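Local coordinates for autoinducer 2-binding protein LsrB (Clostridium saccharobutylicum DSM 13864, PDB 6DSP), which binds the quorum-sensing signal autoinducer-2 in a cyclic tetrahydroxytetrahydrofuran form, as a receptor of the bacterial solute-binding protein family, at residues Phe35-Ala39 / Thr108-Asp112; Ala62-Val68 / Ser86-Val92; Met121-Gly125 / Gln276-Gly280. One frame throughout, in Å; residues are numbered along the deposited sequence.

Contact 1 (Phe35-Ala39 / Thr108-Asp112). With PAV ((2R,4S)-2-methyl-2,3,3,4-tetrahydroxytetrahydrofuran), chain C.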
loop_
_atom_site.group_PDB
_atom_site.type_symbol
_atom_site.label_atom_id
_atom_site.label_comp_id
_atom_site.label_asym_id
_atom_site.label_seq_id
_atom_site.Cartn_x
_atom_site.Cartn_y
_atom_site.Cartn_z
ATOM N N PHE A 35 8.082 2.598 -4.074
ATOM C CA PHE A 35 7.465 1.424 -3.456
ATOM C C PHE A 35 7.429 0.270 -4.446
ATOM O O PHE A 35 7.765 -0.882 -4.106
ATOM C CB PHE A 35 6.042 1.775 -3.023
ATOM C CG PHE A 35 5.285 0.626 -2.422
ATOM C CD1 PHE A 35 5.421 0.269 -1.075
ATOM C CD2 PHE A 35 4.474 -0.147 -3.233
ATOM C CE1 PHE A 35 4.716 -0.805 -0.535
ATOM C CE2 PHE A 35 3.754 -1.225 -2.712
ATOM C CZ PHE A 35 3.898 -1.562 -1.360
ATOM N N PHE A 36 7.002 0.559 -5.674
ATOM C CA PHE A 36 6.813 -0.478 -6.680
ATOM C C PHE A 36 8.132 -0.926 -7.267
ATOM O O PHE A 36 8.317 -2.119 -7.539
ATOM C CB PHE A 36 5.819 0.022 -7.728
ATOM C CG PHE A 36 4.460 0.192 -7.127
ATOM C CD1 PHE A 36 3.695 -0.933 -6.823
ATOM C CD2 PHE A 36 3.959 1.425 -6.759
ATOM C CE1 PHE A 36 2.475 -0.829 -6.172
ATOM C CE2 PHE A 36 2.711 1.514 -6.108
ATOM C CZ PHE A 36 1.974 0.372 -5.846
ATOM N N GLU A 37 9.076 -0.003 -7.427
ATOM C CA GLU A 37 10.390 -0.405 -7.905
ATOM C C GLU A 37 11.081 -1.302 -6.898
ATOM O O GLU A 37 11.709 -2.296 -7.272
ATOM C CB GLU A 37 11.219 0.833 -8.225
ATOM C CG GLU A 37 10.622 1.635 -9.394
ATOM C CD GLU A 37 10.500 0.824 -10.705
ATOM O OE1 GLU A 37 11.455 0.081 -11.082
ATOM O OE2 GLU A 37 9.423 0.928 -11.366
ATOM N N SER A 38 10.978 -0.976 -5.599
ATOM C CA SER A 38 11.578 -1.824 -4.572
ATOM C C SER A 38 10.871 -3.169 -4.473
ATOM O O SER A 38 11.519 -4.212 -4.269
ATOM C CB SER A 38 11.578 -1.087 -3.243
ATOM O OG SER A 38 12.617 -0.118 -3.223
ATOM N N ALA A 39 9.546 -3.180 -4.671
ATOM C CA ALA A 39 8.847 -4.454 -4.629
ATOM C C ALA A 39 9.316 -5.345 -5.772
ATOM O O ALA A 39 9.509 -6.557 -5.599
ATOM C CB ALA A 39 7.343 -4.222 -4.705
ATOM N N THR A 108 -3.343 -11.210 -6.414
ATOM C CA THR A 108 -3.147 -9.796 -6.141
ATOM C C THR A 108 -2.122 -9.601 -5.028
ATOM O O THR A 108 -1.809 -10.520 -4.269
ATOM C CB THR A 108 -4.461 -9.093 -5.779
ATOM O OG1 THR A 108 -5.127 -9.898 -4.800
ATOM C CG2 THR A 108 -5.359 -8.959 -7.013
ATOM N N TRP A 109 -1.623 -8.375 -4.915
ATOM C CA TRP A 109 -0.794 -7.975 -3.793
ATOM C C TRP A 109 -1.055 -6.502 -3.566
ATOM O O TRP A 109 -1.440 -5.796 -4.511
ATOM C CB TRP A 109 0.693 -8.257 -4.113
ATOM C CG TRP A 109 1.277 -7.317 -5.149
ATOM C CD1 TRP A 109 0.943 -7.246 -6.490
ATOM C CD2 TRP A 109 2.211 -6.266 -4.916
ATOM N NE1 TRP A 109 1.645 -6.202 -7.095
ATOM C CE2 TRP A 109 2.413 -5.575 -6.147
ATOM C CE3 TRP A 109 2.898 -5.829 -3.783
ATOM C CZ2 TRP A 109 3.278 -4.481 -6.262
ATOM C CZ3 TRP A 109 3.772 -4.736 -3.904
ATOM C CH2 TRP A 109 3.963 -4.090 -5.148
ATOM N N ASP A 110 -0.818 -6.034 -2.331
ATOM C CA ASP A 110 -0.830 -4.603 -1.998
ATOM C C ASP A 110 -2.241 -4.022 -1.964
ATOM O O ASP A 110 -2.742 -3.697 -0.881
ATOM C CB ASP A 110 0.132 -3.832 -2.914
ATOM C CG ASP A 110 0.142 -2.349 -2.638
ATOM O OD1 ASP A 110 0.242 -1.980 -1.441
ATOM O OD2 ASP A 110 0.123 -1.550 -3.621
ATOM N N SER A 111 -2.917 -3.929 -3.106
ATOM C CA SER A 111 -4.292 -3.435 -3.162
ATOM C C SER A 111 -5.156 -4.425 -3.936
ATOM O O SER A 111 -4.903 -4.696 -5.123
ATOM C CB SER A 111 -4.370 -2.047 -3.798
ATOM O OG SER A 111 -5.716 -1.611 -3.655
ATOM N N ASP A 112 -6.162 -4.959 -3.259
ATOM C CA ASP A 112 -6.918 -6.106 -3.729
ATOM C C ASP A 112 -7.980 -5.699 -4.759
ATOM O O ASP A 112 -8.213 -4.507 -5.034
ATOM C CB ASP A 112 -7.605 -6.766 -2.524
ATOM C CG ASP A 112 -7.795 -8.276 -2.682
ATOM O OD1 ASP A 112 -7.542 -8.869 -3.768
ATOM O OD2 ASP A 112 -8.218 -8.877 -1.681
HETATM O O2 PAV C . 0.639 3.217 0.880
HETATM C C2 PAV C . 1.182 2.514 -0.258
HETATM C C1 PAV C . 2.668 2.136 -0.070
HETATM O O5 PAV C . 1.242 3.588 -1.350
HETATM C C5 PAV C . 1.204 2.939 -2.546
HETATM C C4 PAV C . 0.883 1.459 -2.267
HETATM O O4 PAV C . -0.104 0.982 -3.176
HETATM C C3 PAV C . 0.432 1.512 -0.804
HETATM O O3 PAV C . 0.701 0.295 -0.163
HETATM O O13 PAV C . -0.937 1.840 -0.730
#
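In the autoinducer-2 pocket, Phe-35 and Phe-36 at the start of helix 34-50 meet Trp-109 and Asp-110 where strand 105-109 ends. The three rings form an aromatic cluster without a face-to-face stack across the two segments. Phe-35 and Trp-109 lie rim to rim, their planes only 2° apart, with Phe-35 CE2 3.7 Å from Trp-109 CZ3. Phe-36 stands steeply to the indole (planes at 79°) and brings CD1 to 3.6 Å from Trp-109 CH2, while Ala-39 CB touches the same CH2 at 3.4 Å. With CG trans to the backbone N (chi1 179°), Asp-110 aims its carboxylate at the ligand, past Phe-35 CZ and the edge of Phe-36. There OD1 accepts from O3 of PAV and OD2 from O4 of PAV, each at 2.6 Å. Phe-36 turns its edge to this second bond, CZ lying 3.5 Å from Asp-110 OD2. The ligand methyl C1 lies over one face of Phe-35, toward its rim, 3.5 Å from CD1. Ser-85 OG and Gln-124 NE2 also bond to the carboxylate, one to each oxygen, and so help fix its rotation. An acidic group gripping hydroxyls beside aromatic rings is characteristic of sugar-binding clefts in periplasmic binding proteins.

Contact 2 (Ala62-Val68 / Ser86-Val92)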
loop_
_atom_site.group_PDB
_atom_site.type_symbol
_atom_site.label_atom_id
_atom_site.label_comp_id
_atom_site.label_asym_id
_atom_site.label_seq_id
_atom_site.Cartn_x
_atom_site.Cartn_y
_atom_site.Cartn_z
ATOM N N ALA A 62 -0.929 5.993 -12.704
ATOM C CA ALA A 62 -1.818 5.106 -11.965
ATOM C C ALA A 62 -3.191 5.242 -12.604
ATOM O O ALA A 62 -3.908 6.209 -12.349
ATOM C CB ALA A 62 -1.834 5.497 -10.487
ATOM N N SER A 63 -3.577 4.254 -13.408
ATOM C CA SER A 63 -4.788 4.368 -14.226
ATOM C C SER A 63 -5.407 2.990 -14.421
ATOM O O SER A 63 -4.724 2.091 -14.919
ATOM C CB SER A 63 -4.361 4.930 -15.585
ATOM O OG SER A 63 -5.348 4.678 -16.563
ATOM N N ALA A 64 -6.692 2.820 -14.076
ATOM C CA ALA A 64 -7.323 1.514 -14.283
ATOM C C ALA A 64 -7.315 1.124 -15.760
ATOM O O ALA A 64 -7.027 -0.033 -16.103
ATOM C CB ALA A 64 -8.767 1.540 -13.775
ATOM N N ALA A 65 -7.600 2.085 -16.650
ATOM C CA ALA A 65 -7.569 1.788 -18.084
ATOM C C ALA A 65 -6.175 1.308 -18.505
ATOM O O ALA A 65 -6.043 0.374 -19.313
ATOM C CB ALA A 65 -7.993 3.020 -18.884
ATOM N N SER A 66 -5.125 1.924 -17.976
ATOM C CA SER A 66 -3.794 1.447 -18.294
ATOM C C SER A 66 -3.586 0.041 -17.780
ATOM O O SER A 66 -2.993 -0.798 -18.473
ATOM C CB SER A 66 -2.746 2.334 -17.701
ATOM O OG SER A 66 -1.492 1.794 -18.006
ATOM N N GLN A 67 -4.047 -0.247 -16.553
ATOM C CA GLN A 67 -3.844 -1.597 -16.016
ATOM C C GLN A 67 -4.596 -2.637 -16.840
ATOM O O GLN A 67 -4.061 -3.733 -17.082
ATOM C CB GLN A 67 -4.231 -1.698 -14.540
ATOM C CG GLN A 67 -3.332 -0.860 -13.648
ATOM C CD GLN A 67 -3.530 -1.222 -12.188
ATOM O OE1 GLN A 67 -4.676 -1.291 -11.704
ATOM N NE2 GLN A 67 -2.452 -1.483 -11.487
ATOM N N VAL A 68 -5.810 -2.300 -17.334
ATOM C CA VAL A 68 -6.520 -3.221 -18.215
ATOM C C VAL A 68 -5.667 -3.519 -19.442
ATOM O O VAL A 68 -5.582 -4.672 -19.878
ATOM C CB VAL A 68 -7.885 -2.628 -18.611
ATOM C CG1 VAL A 68 -8.503 -3.428 -19.745
ATOM C CG2 VAL A 68 -8.824 -2.611 -17.405
ATOM N N SER A 86 -3.989 -3.292 -7.630
ATOM C CA SER A 86 -5.018 -2.587 -8.386
ATOM C C SER A 86 -5.192 -1.133 -7.948
ATOM O O SER A 86 -5.288 -0.852 -6.743
ATOM C CB SER A 86 -6.323 -3.360 -8.189
ATOM O OG SER A 86 -7.429 -2.659 -8.658
ATOM N N VAL A 87 -5.272 -0.220 -8.933
ATOM C CA VAL A 87 -5.603 1.176 -8.635
ATOM C C VAL A 87 -7.101 1.388 -8.441
ATOM O O VAL A 87 -7.495 2.381 -7.821
ATOM C CB VAL A 87 -5.061 2.149 -9.686
ATOM C CG1 VAL A 87 -3.575 2.039 -9.856
ATOM C CG2 VAL A 87 -5.734 1.963 -10.981
ATOM N N ASP A 88 -7.933 0.508 -8.985
ATOM C CA ASP A 88 -9.386 0.574 -8.878
ATOM C C ASP A 88 -9.906 -0.815 -9.185
ATOM O O ASP A 88 -9.794 -1.298 -10.334
ATOM C CB ASP A 88 -10.004 1.562 -9.865
ATOM C CG ASP A 88 -11.498 1.597 -9.712
ATOM O OD1 ASP A 88 -11.984 2.053 -8.667
ATOM O OD2 ASP A 88 -12.200 1.126 -10.600
ATOM N N ALA A 89 -10.513 -1.457 -8.206
ATOM C CA ALA A 89 -10.898 -2.851 -8.401
ATOM C C ALA A 89 -11.935 -2.984 -9.496
ATOM O O ALA A 89 -11.838 -3.866 -10.353
ATOM C CB ALA A 89 -11.420 -3.438 -7.091
ATOM N N ALA A 90 -12.969 -2.143 -9.474
ATOM C CA ALA A 90 -14.056 -2.300 -10.419
ATOM C C ALA A 90 -13.542 -2.192 -11.840
ATOM O O ALA A 90 -14.028 -2.890 -12.732
ATOM C CB ALA A 90 -15.151 -1.266 -10.147
ATOM N N GLY A 91 -12.568 -1.320 -12.078
ATOM C CA GLY A 91 -12.063 -1.081 -13.424
ATOM C C GLY A 91 -11.204 -2.174 -13.991
ATOM O O GLY A 91 -10.900 -2.125 -15.186
ATOM N N VAL A 92 -10.820 -3.172 -13.208
ATOM C CA VAL A 92 -10.076 -4.295 -13.765
ATOM C C VAL A 92 -10.828 -5.606 -13.658
ATOM O O VAL A 92 -10.299 -6.645 -14.083
ATOM C CB VAL A 92 -8.672 -4.442 -13.147
ATOM C CG1 VAL A 92 -7.804 -3.270 -13.568
ATOM C CG2 VAL A 92 -8.765 -4.618 -11.631
#
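Gln-67 OE1 accepts the backbone N-H of Val-87 in a nearly straight bond of 3.0 Å (173° at the hydrogen), the donor tilted 34° from the carbonyl plane. The side chain gets there because it is extended beyond CG (chi2 -167°), reaching from its helix to the loop after strand 81-84. Its NE2 donates to Ser-85 O and Pro-28 O, so both ends of the amide are engaged and its flip is settled. Around this bond the contacts are van der Waals, mostly between apolar groups. Val-87 spreads its two methyls over Ala-62 and the first residue of helix 64-76: CG1 meets Ala-62 CB at 3.9 Å, and CG2 presses on the backbone, 3.4 Å from Ala-64 N. Farther along, Val-92 CG1 touches Gln-67 CB and Val-68 CG2, both at 4.0 Å, and Ala-64 CB lies against Gly-91 CA, where the backbones come close. Both helix starts are capped: Ser-63 OG accepts from Ser-66 N, and Asp-88 OD2 from Gly-91 N at 2.9 Å. Asp-88 OD1 bonds to Thr-164 OG1. The first turns of helices 64-76 and 89-101, successive helices joined through strand 81-84, pack side by side, Gln-67 and Val-92 both touching Leu-84 of that strand.

Contact 3 (Met121-Gly125 / Gln276-Gly280)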
loop_
_atom_site.group_PDB
_atom_site.type_symbol
_atom_site.label_atom_id
_atom_site.label_comp_id
_atom_site.label_asym_id
_atom_site.label_seq_id
_atom_site.Cartn_x
_atom_site.Cartn_y
_atom_site.Cartn_z
ATOM N N MET A 121 -4.632 -13.053 -2.403
ATOM C CA MET A 121 -4.128 -11.694 -2.185
ATOM C C MET A 121 -3.011 -11.741 -1.143
ATOM O O MET A 121 -3.203 -12.358 -0.095
ATOM C CB MET A 121 -5.275 -10.847 -1.636
ATOM C CG MET A 121 -4.875 -9.519 -1.006
ATOM S SD MET A 121 -4.221 -8.327 -2.191
ATOM C CE MET A 121 -3.884 -7.013 -1.036
ATOM N N VAL A 122 -1.840 -11.150 -1.438
ATOM C CA VAL A 122 -0.776 -10.989 -0.447
ATOM C C VAL A 122 -0.811 -9.571 0.096
ATOM O O VAL A 122 -0.463 -8.599 -0.593
ATOM C CB VAL A 122 0.613 -11.358 -0.983
ATOM C CG1 VAL A 122 1.639 -11.163 0.117
ATOM C CG2 VAL A 122 0.596 -12.821 -1.442
ATOM N N SER A 123 -1.269 -9.451 1.345
ATOM C CA SER A 123 -1.545 -8.152 1.940
ATOM C C SER A 123 -0.562 -7.815 3.059
ATOM O O SER A 123 -0.212 -8.670 3.886
ATOM C CB SER A 123 -2.966 -8.142 2.509
ATOM O OG SER A 123 -3.224 -6.915 3.174
ATOM N N GLN A 124 -0.204 -6.534 3.131
ATOM C CA GLN A 124 0.678 -6.002 4.147
ATOM C C GLN A 124 0.037 -5.913 5.535
ATOM O O GLN A 124 0.764 -5.676 6.509
ATOM C CB GLN A 124 1.169 -4.604 3.739
ATOM C CG GLN A 124 0.070 -3.588 3.374
ATOM C CD GLN A 124 -0.281 -3.556 1.889
ATOM O OE1 GLN A 124 -0.458 -4.609 1.265
ATOM N NE2 GLN A 124 -0.462 -2.370 1.336
ATOM N N GLY A 125 -1.274 -6.081 5.668
ATOM C CA GLY A 125 -1.886 -6.082 6.989
ATOM C C GLY A 125 -3.374 -5.861 6.898
ATOM O O GLY A 125 -3.921 -5.533 5.841
ATOM N N GLN A 276 7.159 -8.870 0.025
ATOM C CA GLN A 276 5.743 -8.924 -0.325
ATOM C C GLN A 276 5.552 -9.187 -1.816
ATOM O O GLN A 276 4.749 -10.040 -2.203
ATOM C CB GLN A 276 5.057 -7.619 0.073
ATOM C CG GLN A 276 3.548 -7.682 -0.181
ATOM C CD GLN A 276 2.856 -6.351 0.038
ATOM O OE1 GLN A 276 3.506 -5.324 0.197
ATOM N NE2 GLN A 276 1.532 -6.382 0.098
ATOM N N GLY A 277 6.263 -8.435 -2.667
ATOM C CA GLY A 277 6.146 -8.678 -4.104
ATOM C C GLY A 277 6.593 -10.082 -4.459
ATOM O O GLY A 277 5.957 -10.767 -5.260
ATOM N N ALA A 278 7.685 -10.537 -3.845
ATOM C CA ALA A 278 8.154 -11.897 -4.087
ATOM C C ALA A 278 7.104 -12.915 -3.673
ATOM O O ALA A 278 6.855 -13.881 -4.402
ATOM C CB ALA A 278 9.457 -12.144 -3.339
ATOM N N MET A 279 6.483 -12.722 -2.511
ATOM C CA MET A 279 5.472 -13.662 -2.055
ATOM C C MET A 279 4.269 -13.701 -2.992
ATOM O O MET A 279 3.726 -14.779 -3.267
ATOM C CB MET A 279 5.037 -13.295 -0.637
ATOM C CG MET A 279 6.104 -13.586 0.423
ATOM S SD MET A 279 5.724 -12.784 1.994
ATOM C CE MET A 279 4.267 -13.691 2.445
ATOM N N GLY A 280 3.805 -12.528 -3.450
ATOM C CA GLY A 280 2.697 -12.506 -4.388
ATOM C C GLY A 280 3.021 -13.272 -5.652
ATOM O O GLY A 280 2.217 -14.068 -6.140
#
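Gln-276 and Gln-124 meet through their side-chain amides, and the polar part of the contact centres on one nitrogen. Gln-276 NE2 donates twice: to Val-122 O at 3.1 Å and to Gln-124 OE1 at 2.9 Å. The bond to Val-122 is the straighter, 160° at the hydrogen, and Val-122 O lies close to the amide plane of Gln-276. Both acceptors are met from above their own carbonyl planes, more steeply at Gln-124, whose amide stands steeply to that of Gln-276. Two bonds thus satisfy the buried nitrogen and use a carbonyl near the end of the strand that also takes part in the sheet pairing with Asp-110. The reach is long because Gln-276 has CG trans to its backbone N (chi1 -176°) and continues extended. Gln-124 is instead bent at chi2, which turns its amide back toward the helix. Gln-276 acts as a second-shell residue, holding the amide that in turn steadies the ligand-binding Asp-110; Gln-124 itself also touches the ligand.

The apolar part belongs to Val-122, which points at the helix. CG2 settles on the bare backbone of Gly-280, 3.6 Å from its CA, and the chains come within 5.5 Å there between the CA atoms of Val-122 and Gly-280. CG1 lies alongside the CG of Gln-276 (4.0 Å) and also reaches Met-279 CB.

Where the strand ends, Ser-123 OG accepts from Gly-125 N, an ST turn that leads the chain onward. The segments 276-280 and 121-123 run nearly antiparallel (164°), their axes 8.4 Å apart at closest, and helix 273-288 covers one face of the mixed sheet. In that sheet strand 120-123 lies between 105-109 and 327-330, while Phe-35 of helix 34-50 and Trp-109 border Gln-276.

Contacts 1 and 3 are buried and lie about 7 Å apart between centres, whereas contact 2 is partly buried, nearer the outside of the same lobe. Contacts 1 and 3 share the mixed sheet, on adjacent strands 105-109 and 120-123, and are tied by the pairing of Thr-108 O with Val-122 N and by the Gln-124 amide. Contact 2 joins contact 1 through Ser-86 N and Ser-111 O and lies about 7 Å from contact 3 at the nearest atoms. Chemistry follows place: aromatic rings and a ligand-holding carboxylate in contact 1, hydrogen bonds of side-chain amides and a valine packed on a helix backbone in contact 3, small aliphatic side chains, capped helix starts and a glutamine-to-backbone bond in contact 2.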